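Local coordinates for protein endoglucanase family 5 (Clostridium acetobutylicum ATCC 824, PDB 6PZ7) that probably hydrolyses internal beta-1,4-glucosidic bonds of cellulose and related plant polysaccharides, as a broad-specificity endoglucanase of glycoside hydrolase family 5, subfamily 4, at residues A[109-114]-A[164-169]; A[123-128]-A[176-181]; A[265-270]-A[295-300]. One frame throughout, in Å; residues are numbered along the deposited sequence.

Contact 1. Residues A[109-114]-A[164-169]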
loop_
_atom_site.group_PDB
_atom_site.type_symbol
_atom_site.label_atom_id
_atom_site.label_comp_id
_atom_site.label_asym_id
_atom_site.label_seq_id
_atom_site.Cartn_x
_atom_site.Cartn_y
_atom_site.Cartn_z
ATOM N N PRO A 109 1.234 16.369 -8.488
ATOM C CA PRO A 109 0.372 17.215 -7.629
ATOM C C PRO A 109 0.875 18.647 -7.491
ATOM O O PRO A 109 1.330 19.101 -6.428
ATOM C CB PRO A 109 0.367 16.449 -6.302
ATOM C CG PRO A 109 1.690 15.768 -6.272
ATOM C CD PRO A 109 1.894 15.302 -7.721
ATOM N N THR A 110 0.757 19.407 -8.586
ATOM C CA THR A 110 0.928 20.864 -8.570
ATOM C C THR A 110 -0.308 21.489 -9.210
ATOM O O THR A 110 -0.978 20.866 -10.035
ATOM C CB THR A 110 2.188 21.339 -9.326
ATOM O OG1 THR A 110 2.014 21.034 -10.713
ATOM C CG2 THR A 110 3.440 20.740 -8.774
ATOM N N TYR A 111 -0.575 22.761 -8.889
ATOM C CA TYR A 111 -1.686 23.444 -9.534
ATOM C C TYR A 111 -1.467 23.523 -11.040
ATOM O O TYR A 111 -2.415 23.375 -11.838
ATOM C CB TYR A 111 -1.879 24.850 -8.966
ATOM C CG TYR A 111 -2.270 24.872 -7.503
ATOM C CD1 TYR A 111 -3.328 24.092 -7.010
ATOM C CD2 TYR A 111 -1.577 25.657 -6.583
ATOM C CE1 TYR A 111 -3.700 24.158 -5.693
ATOM C CE2 TYR A 111 -1.929 25.688 -5.261
ATOM C CZ TYR A 111 -2.990 24.949 -4.805
ATOM O OH TYR A 111 -3.319 24.963 -3.483
ATOM N N ASN A 112 -0.227 23.691 -11.462
ATOM C CA ASN A 112 0.070 23.817 -12.878
ATOM C C ASN A 112 -0.243 22.523 -13.631
ATOM O O ASN A 112 -0.769 22.595 -14.754
ATOM C CB ASN A 112 1.535 24.186 -13.023
ATOM C CG ASN A 112 2.003 24.187 -14.448
ATOM O OD1 ASN A 112 2.913 23.406 -14.800
ATOM N ND2 ASN A 112 1.437 25.027 -15.266
ATOM N N LYS A 113 0.072 21.350 -13.053
ATOM C CA LYS A 113 -0.140 20.066 -13.726
ATOM C C LYS A 113 -1.474 19.425 -13.386
ATOM O O LYS A 113 -1.811 18.375 -13.988
ATOM C CB LYS A 113 0.976 19.081 -13.390
ATOM C CG LYS A 113 2.375 19.541 -13.807
ATOM C CD LYS A 113 2.664 19.493 -15.298
ATOM C CE LYS A 113 4.177 19.628 -15.533
ATOM N NZ LYS A 113 4.545 19.819 -16.974
ATOM N N GLU A 114 -2.258 20.028 -12.494
ATOM C CA GLU A 114 -3.435 19.371 -11.931
ATOM C C GLU A 114 -4.439 18.976 -13.009
ATOM O O GLU A 114 -4.972 17.871 -12.983
ATOM C CB GLU A 114 -4.082 20.289 -10.900
ATOM C CG GLU A 114 -5.370 19.780 -10.275
ATOM C CD GLU A 114 -6.072 20.868 -9.504
ATOM O OE1 GLU A 114 -5.379 21.768 -8.960
ATOM O OE2 GLU A 114 -7.323 20.851 -9.478
ATOM N N ARG A 164 -0.355 19.049 -1.116
ATOM C CA ARG A 164 -1.372 18.389 -0.283
ATOM C C ARG A 164 -2.783 18.708 -0.773
ATOM O O ARG A 164 -3.664 17.836 -0.816
ATOM C CB ARG A 164 -1.157 18.742 1.186
ATOM C CG ARG A 164 0.121 18.167 1.757
ATOM C CD ARG A 164 0.251 18.351 3.239
ATOM N NE ARG A 164 0.323 19.746 3.688
ATOM C CZ ARG A 164 1.428 20.426 3.890
ATOM N NH1 ARG A 164 2.608 19.882 3.636
ATOM N NH2 ARG A 164 1.361 21.682 4.318
ATOM N N ASP A 165 -3.010 19.969 -1.166
ATOM C CA ASP A 165 -4.298 20.368 -1.734
ATOM C C ASP A 165 -4.597 19.577 -2.997
ATOM O O ASP A 165 -5.688 19.002 -3.144
ATOM C CB ASP A 165 -4.256 21.882 -1.991
ATOM C CG ASP A 165 -5.583 22.480 -2.366
ATOM O OD1 ASP A 165 -6.669 21.871 -2.140
ATOM O OD2 ASP A 165 -5.547 23.604 -2.915
ATOM N N VAL A 166 -3.647 19.517 -3.918
ATOM C CA VAL A 166 -3.878 18.826 -5.183
ATOM C C VAL A 166 -4.082 17.327 -4.967
ATOM O O VAL A 166 -4.916 16.707 -5.639
ATOM C CB VAL A 166 -2.774 19.142 -6.200
ATOM C CG1 VAL A 166 -2.983 18.348 -7.490
ATOM C CG2 VAL A 166 -2.739 20.651 -6.492
ATOM N N ILE A 167 -3.374 16.713 -4.030
ATOM C CA ILE A 167 -3.635 15.303 -3.764
ATOM C C ILE A 167 -5.071 15.083 -3.326
ATOM O O ILE A 167 -5.686 14.069 -3.678
ATOM C CB ILE A 167 -2.628 14.739 -2.770
ATOM C CG1 ILE A 167 -1.270 14.620 -3.488
ATOM C CG2 ILE A 167 -3.121 13.417 -2.168
ATOM C CD1 ILE A 167 -0.162 14.467 -2.600
ATOM N N ASN A 168 -5.638 15.985 -2.541
ATOM C CA ASN A 168 -7.036 15.809 -2.172
ATOM C C ASN A 168 -7.923 15.796 -3.412
ATOM O O ASN A 168 -8.883 15.021 -3.494
ATOM C CB ASN A 168 -7.490 16.913 -1.215
ATOM C CG ASN A 168 -6.902 16.758 0.181
ATOM O OD1 ASN A 168 -6.654 15.633 0.650
ATOM N ND2 ASN A 168 -6.707 17.850 0.865
ATOM N N LYS A 169 -7.620 16.661 -4.392
ATOM C CA LYS A 169 -8.378 16.682 -5.636
ATOM C C LYS A 169 -8.189 15.391 -6.420
ATOM O O LYS A 169 -9.152 14.852 -6.975
ATOM C CB LYS A 169 -7.961 17.903 -6.475
ATOM C CG LYS A 169 -8.045 19.264 -5.753
ATOM C CD LYS A 169 -7.601 20.394 -6.673
ATOM C CE LYS A 169 -7.479 21.722 -5.958
ATOM N NZ LYS A 169 -7.068 22.823 -6.892
#
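Both methyl groups of Val-166 are used: CG1 against Pro-109 and Glu-114, CG2 against Thr-110 and Tyr-111. CG1, anti to its own backbone N (chi1 177°), lies 3.5 Å from Pro-109 CA and also faces the aliphatic stem of Glu-114, while CG2 comes obliquely to the Tyr-111 ring, 3.5 Å from CD1. Ile-167 extends this apolar patch, its CG1 packing 3.7 Å from Pro-109 CB. On the more exposed side the interactions turn polar. Tyr-111 OH donates over 2.7 Å to Asp-165 OD2, which accepts on its anti lone pair, pointing away from OD1, with ring and carboxylate planes 79° apart. Lys-169 NZ reaches the edge of the same ring and forms a salt bridge to Glu-114 OE1 at 2.9 Å, from the syn side and 24° out of the carboxylate plane. Lys-169 and Glu-114 are both modelled in two conformers, so this describes one state of the pair. Further out, Thr-110 is the N-cap of helix 111-132: its OG1 accepts from Lys-113 N at 3.1 Å. Glu-162, from the first turn of helix 161-180, takes the Tyr-111 backbone N-H. The opening turns of two neighbouring barrel helices are thus joined. Glu-114 OE1 and Asp-165 OD2 stand 6.3 Å apart, not in contact, and in this conformer the ammonium group of Lys-169 probably offsets part of their mutual repulsion.

Contact 2. Residues A[123-128]-A[176-181]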
loop_
_atom_site.group_PDB
_atom_site.type_symbol
_atom_site.label_atom_id
_atom_site.label_comp_id
_atom_site.label_asym_id
_atom_site.label_seq_id
_atom_site.Cartn_x
_atom_site.Cartn_y
_atom_site.Cartn_z
ATOM N N LYS A 123 -9.533 8.899 -16.858
ATOM C CA LYS A 123 -9.559 7.888 -17.912
ATOM C C LYS A 123 -8.980 6.563 -17.437
ATOM O O LYS A 123 -9.500 5.483 -17.743
ATOM C CB LYS A 123 -8.770 8.375 -19.138
ATOM C CG LYS A 123 -9.581 9.120 -20.179
ATOM C CD LYS A 123 -10.059 10.513 -19.703
ATOM C CE LYS A 123 -10.742 11.301 -20.858
ATOM N NZ LYS A 123 -11.207 12.606 -20.376
ATOM N N VAL A 124 -7.873 6.623 -16.705
ATOM C CA VAL A 124 -7.176 5.410 -16.263
ATOM C C VAL A 124 -7.967 4.678 -15.177
ATOM O O VAL A 124 -8.237 3.484 -15.312
ATOM C CB VAL A 124 -5.731 5.737 -15.832
ATOM C CG1 VAL A 124 -5.077 4.563 -15.154
ATOM C CG2 VAL A 124 -4.917 6.189 -17.029
ATOM N N TRP A 125 -8.373 5.370 -14.106
ATOM C CA TRP A 125 -9.210 4.713 -13.100
ATOM C C TRP A 125 -10.545 4.263 -13.677
ATOM O O TRP A 125 -11.108 3.256 -13.231
ATOM C CB TRP A 125 -9.413 5.552 -11.830
ATOM C CG TRP A 125 -8.472 5.182 -10.725
ATOM C CD1 TRP A 125 -7.451 5.903 -10.208
ATOM C CD2 TRP A 125 -8.430 3.915 -10.066
ATOM N NE1 TRP A 125 -6.793 5.204 -9.245
ATOM C CE2 TRP A 125 -7.362 3.957 -9.156
ATOM C CE3 TRP A 125 -9.188 2.730 -10.163
ATOM C CZ2 TRP A 125 -7.027 2.856 -8.363
ATOM C CZ3 TRP A 125 -8.870 1.671 -9.351
ATOM C CH2 TRP A 125 -7.791 1.732 -8.469
ATOM N N GLY A 126 -11.099 4.945 -14.687
ATOM C CA GLY A 126 -12.344 4.463 -15.275
ATOM C C GLY A 126 -12.179 3.081 -15.871
ATOM O O GLY A 126 -13.022 2.198 -15.706
ATOM N N GLN A 127 -11.055 2.849 -16.558
ATOM C CA GLN A 127 -10.798 1.539 -17.140
ATOM C C GLN A 127 -10.498 0.475 -16.076
ATOM O O GLN A 127 -10.964 -0.655 -16.171
ATOM C CB GLN A 127 -9.645 1.637 -18.141
ATOM C CG GLN A 127 -9.988 2.391 -19.406
ATOM C CD GLN A 127 -8.750 2.689 -20.202
ATOM O OE1 GLN A 127 -8.315 1.846 -20.994
ATOM N NE2 GLN A 127 -8.143 3.820 -19.939
ATOM N N ILE A 128 -9.670 0.796 -15.082
ATOM C CA ILE A 128 -9.370 -0.176 -14.027
ATOM C C ILE A 128 -10.653 -0.547 -13.293
ATOM O O ILE A 128 -10.987 -1.719 -13.109
ATOM C CB ILE A 128 -8.324 0.372 -13.039
ATOM C CG1 ILE A 128 -6.998 0.755 -13.693
ATOM C CG2 ILE A 128 -8.063 -0.657 -11.882
ATOM C CD1 ILE A 128 -6.112 1.623 -12.791
ATOM N N ASN A 176 -14.604 9.427 -7.220
ATOM C CA ASN A 176 -15.800 9.672 -8.021
ATOM C C ASN A 176 -15.806 8.805 -9.283
ATOM O O ASN A 176 -16.848 8.286 -9.699
ATOM C CB ASN A 176 -15.896 11.147 -8.408
ATOM C CG ASN A 176 -16.409 12.036 -7.277
ATOM O OD1 ASN A 176 -17.026 11.573 -6.342
ATOM N ND2 ASN A 176 -16.155 13.330 -7.400
ATOM N N THR A 177 -14.653 8.672 -9.928
ATOM C CA THR A 177 -14.556 7.854 -11.140
ATOM C C THR A 177 -14.870 6.395 -10.838
ATOM O O THR A 177 -15.627 5.746 -11.562
ATOM C CB THR A 177 -13.167 7.980 -11.744
ATOM O OG1 THR A 177 -12.911 9.340 -12.116
ATOM C CG2 THR A 177 -12.964 7.109 -12.956
ATOM N N ILE A 178 -14.298 5.858 -9.761
ATOM C CA ILE A 178 -14.604 4.491 -9.351
ATOM C C ILE A 178 -16.099 4.338 -9.150
ATOM O O ILE A 178 -16.738 3.399 -9.666
ATOM C CB ILE A 178 -13.806 4.142 -8.078
ATOM C CG1 ILE A 178 -12.313 3.986 -8.400
ATOM C CG2 ILE A 178 -14.392 2.892 -7.426
ATOM C CD1 ILE A 178 -11.399 4.132 -7.218
ATOM N N ARG A 179 -16.680 5.188 -8.315
ATOM C CA ARG A 179 -18.088 5.009 -7.960
ATOM C C ARG A 179 -19.005 5.150 -9.174
ATOM O O ARG A 179 -20.030 4.461 -9.251
ATOM C CB ARG A 179 -18.472 5.997 -6.868
ATOM C CG ARG A 179 -17.703 5.812 -5.545
ATOM C CD ARG A 179 -18.559 5.250 -4.447
ATOM N NE ARG A 179 -17.853 5.142 -3.188
ATOM C CZ ARG A 179 -17.231 4.044 -2.739
ATOM N NH1 ARG A 179 -17.217 2.935 -3.468
ATOM N NH2 ARG A 179 -16.597 4.055 -1.580
ATOM N N SER A 180 -18.622 5.986 -10.141
ATOM C CA SER A 180 -19.434 6.247 -11.321
ATOM C C SER A 180 -19.605 5.016 -12.186
ATOM O O SER A 180 -20.542 4.958 -12.995
ATOM C CB SER A 180 -18.789 7.357 -12.154
ATOM O OG SER A 180 -17.688 6.871 -12.906
ATOM N N THR A 181 -18.717 4.047 -12.067
ATOM C CA THR A 181 -18.810 2.837 -12.887
ATOM C C THR A 181 -19.844 1.830 -12.384
ATOM O O THR A 181 -20.171 0.872 -13.124
ATOM C CB THR A 181 -17.439 2.167 -13.032
ATOM O OG1 THR A 181 -16.951 1.721 -11.749
ATOM C CG2 THR A 181 -16.433 3.093 -13.654
#
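Trp-125 and Ile-178 make the aromatic part of this interface. The two side chains run alongside each other in the same direction, and the CD1 methyl of Ile-178 sits over one face of the indole, 4.1 Å from the centroid of its six-membered ring and 16° off the ring normal: a CH-pi contact. Ile-178 CG1, anti to its carbonyl carbon (chi1 -71°), approaches the ring at 3.8 Å from Trp-125 CE3. Ile-128 CD1 lies above the opposite face, displaced toward the rim, so isoleucine methyls flank the indole on both faces, while Trp-125 NE1 is bonded to Thr-143 O beyond the helices. The remaining contacts are aliphatic against backbone. The Thr-177 CG2 methyl packs against the Gly-126 backbone, 3.3 Å from its N and 3.6 Å from its CA. The axes of the helical segments 123-128 and 176-180 come within 8.5 Å and cross at -35°, with the chains running in broadly the same direction, as expected of two neighbouring outer helices of a TIM barrel. Thr-181 CG2 touches Gly-126 O more loosely, at 4.1 Å. Polar bonding runs within the segments or to other residues, with no hydrogen bond across. Thr-177 OG1 is bonded to Thr-173 O, which fits its methyl being turned to the neighbouring helix. Thr-181 OG1 donates to Ile-178 O at 2.7 Å and is also bonded to Asn-185 ND2.

Contact 3. Residues A[265-270]-A[295-300]. Unlike the reference sequence in segment 265-270: Gln-269 (reference Glu).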
loop_
_atom_site.group_PDB
_atom_site.type_symbol
_atom_site.label_atom_id
_atom_site.label_comp_id
_atom_site.label_asym_id
_atom_site.label_seq_id
_atom_site.Cartn_x
_atom_site.Cartn_y
_atom_site.Cartn_z
ATOM N N VAL A 265 -7.742 3.320 9.275
ATOM C CA VAL A 265 -6.412 3.435 8.696
ATOM C C VAL A 265 -5.842 2.049 8.439
ATOM O O VAL A 265 -5.911 1.169 9.309
ATOM C CB VAL A 265 -5.453 4.183 9.662
ATOM C CG1 VAL A 265 -4.018 4.204 9.116
ATOM C CG2 VAL A 265 -5.947 5.589 9.932
ATOM N N VAL A 266 -5.228 1.875 7.271
ATOM C CA VAL A 266 -4.350 0.749 6.973
ATOM C C VAL A 266 -2.951 1.298 6.732
ATOM O O VAL A 266 -2.757 2.192 5.894
ATOM C CB VAL A 266 -4.857 -0.036 5.737
ATOM C CG1 VAL A 266 -3.829 -1.032 5.240
ATOM C CG2 VAL A 266 -6.183 -0.722 6.069
ATOM N N ILE A 267 -1.973 0.729 7.429
ATOM C CA ILE A 267 -0.557 0.974 7.143
ATOM C C ILE A 267 -0.195 -0.014 6.038
ATOM O O ILE A 267 0.110 -1.192 6.280
ATOM C CB ILE A 267 0.309 0.866 8.387
ATOM C CG1 ILE A 267 -0.047 2.007 9.356
ATOM C CG2 ILE A 267 1.779 0.903 7.996
ATOM C CD1 ILE A 267 0.639 1.924 10.720
ATOM N N GLY A 268 -0.260 0.450 4.783
ATOM C CA GLY A 268 -0.137 -0.423 3.644
ATOM C C GLY A 268 1.262 -0.825 3.287
ATOM O O GLY A 268 1.435 -1.728 2.449
ATOM N N GLN A 269 2.270 -0.211 3.897
ATOM C CA GLN A 269 3.663 -0.647 3.823
ATOM C C GLN A 269 4.322 -0.383 5.167
ATOM O O GLN A 269 4.314 0.747 5.672
ATOM C CB GLN A 269 4.477 0.072 2.759
ATOM C CG GLN A 269 3.932 -0.111 1.328
ATOM C CD GLN A 269 4.761 0.514 0.231
ATOM O OE1 GLN A 269 4.257 0.666 -0.907
ATOM N NE2 GLN A 269 5.929 0.934 0.521
ATOM N N PHE A 270 4.991 -1.416 5.685
ATOM C CA PHE A 270 5.989 -1.301 6.756
ATOM C C PHE A 270 6.967 -2.439 6.540
ATOM O O PHE A 270 6.728 -3.335 5.740
ATOM C CB PHE A 270 5.381 -1.306 8.149
ATOM C CG PHE A 270 5.029 -2.679 8.712
ATOM C CD1 PHE A 270 4.118 -3.519 8.115
ATOM C CD2 PHE A 270 5.619 -3.106 9.904
ATOM C CE1 PHE A 270 3.817 -4.757 8.634
ATOM C CE2 PHE A 270 5.305 -4.341 10.441
ATOM C CZ PHE A 270 4.397 -5.161 9.807
ATOM N N LYS A 295 -4.763 -0.390 18.528
ATOM C CA LYS A 295 -5.251 0.895 18.047
ATOM C C LYS A 295 -6.133 0.773 16.812
ATOM O O LYS A 295 -6.413 1.799 16.172
ATOM C CB LYS A 295 -4.058 1.824 17.812
ATOM C CG LYS A 295 -3.329 2.179 19.123
ATOM C CD LYS A 295 -1.941 2.740 18.863
ATOM C CE LYS A 295 -1.286 3.375 20.083
ATOM N NZ LYS A 295 -1.332 2.555 21.320
ATOM N N GLY A 296 -6.568 -0.421 16.446
ATOM C CA GLY A 296 -7.470 -0.589 15.330
ATOM C C GLY A 296 -6.845 -0.514 13.952
ATOM O O GLY A 296 -7.582 -0.405 12.958
ATOM N N ILE A 297 -5.522 -0.563 13.853
ATOM C CA ILE A 297 -4.795 -0.359 12.605
ATOM C C ILE A 297 -4.254 -1.687 12.089
ATOM O O ILE A 297 -3.582 -2.427 12.825
ATOM C CB ILE A 297 -3.635 0.628 12.813
ATOM C CG1 ILE A 297 -4.130 1.992 13.319
ATOM C CG2 ILE A 297 -2.840 0.786 11.532
ATOM C CD1 ILE A 297 -3.051 2.841 13.949
ATOM N N THR A 298 -4.547 -2.007 10.832
ATOM C CA THR A 298 -4.007 -3.174 10.133
ATOM C C THR A 298 -2.766 -2.778 9.352
ATOM O O THR A 298 -2.731 -1.688 8.752
ATOM C CB THR A 298 -5.074 -3.769 9.240
ATOM O OG1 THR A 298 -6.035 -4.370 10.113
ATOM C CG2 THR A 298 -4.551 -4.796 8.291
ATOM N N THR A 299 -1.782 -3.676 9.303
ATOM C CA THR A 299 -0.484 -3.439 8.683
ATOM C C THR A 299 -0.251 -4.431 7.559
ATOM O O THR A 299 -0.807 -5.539 7.559
ATOM C CB THR A 299 0.652 -3.591 9.734
ATOM O OG1 THR A 299 0.829 -4.961 10.113
ATOM C CG2 THR A 299 0.412 -2.712 10.956
ATOM N N VAL A 300 0.596 -4.034 6.609
ATOM C CA VAL A 300 0.892 -4.830 5.409
ATOM C C VAL A 300 2.406 -4.764 5.166
ATOM O O VAL A 300 2.950 -3.690 4.896
ATOM C CB VAL A 300 0.127 -4.315 4.192
ATOM C CG1 VAL A 300 0.323 -5.255 2.999
ATOM C CG2 VAL A 300 -1.360 -4.127 4.484
HETATM O O HOH W 1 -8.506 1.784 11.578
#
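Val-300 O accepts one hydrogen bond, from Phe-270 N at 3.2 Å and tilted 28° from the carbonyl plane, and has two C-H groups of the neighbouring strand against it: Gln-269 CA at 3.3 Å and the edge of the Phe-270 ring at CD1. This ring is placed by a chi1 of 81°, which puts CG between backbone N and carbonyl carbon and CE1 3.3 Å from Thr-299 OG1. Farther back, Ile-267 N donates to Thr-298 O at 2.9 Å, nearly straight onto the carbonyl, whereas the return bond from Val-300 N to Ile-267 O is weak. These are the seventh and eighth parallel strands of the (beta/alpha)8 barrel, linked through helix 278-294 as a beta-alpha-beta unit. On the face carrying Ile-267 and Thr-299, turned to that helix, Ile-267 CG1 packs 3.7 Å from Ile-297 CG2; on the other, Val-266 CG1 meets Val-300 CG2. A water bridges Val-265 N and Gly-296 O, the glycine being the C-prime residue of a Schellman motif that ends the helix. Gln-269 (Glu in the reference sequence) is bonded to Arg-57; it lies toward the C-terminal end of the seventh strand, consistent with the nucleophile glutamate of family 5.

In the fold
Contacts 1 and 2 hold the same two elements, helix 111-132 and helix 161-180, at places with centres about 19 Å apart; contact 3 belongs to the barrel wall, its centre about 25 Å from theirs. Depth and chemistry change together. Contact 1, partly buried and with its centre about 21 Å from that of the chain, combines apolar packing with a salt bridge and a tyrosine-carboxylate hydrogen bond on its more exposed side. Contact 2 is buried between the helices and relies on methyl, indole and glycine backbone packing. Contact 3, its centre about 9 Å from that of the chain, is chiefly main-chain hydrogen bonding between strands, with apolar side chains meeting on both faces of the sheet. The helix pair thus meets at two separate places in the outer layer.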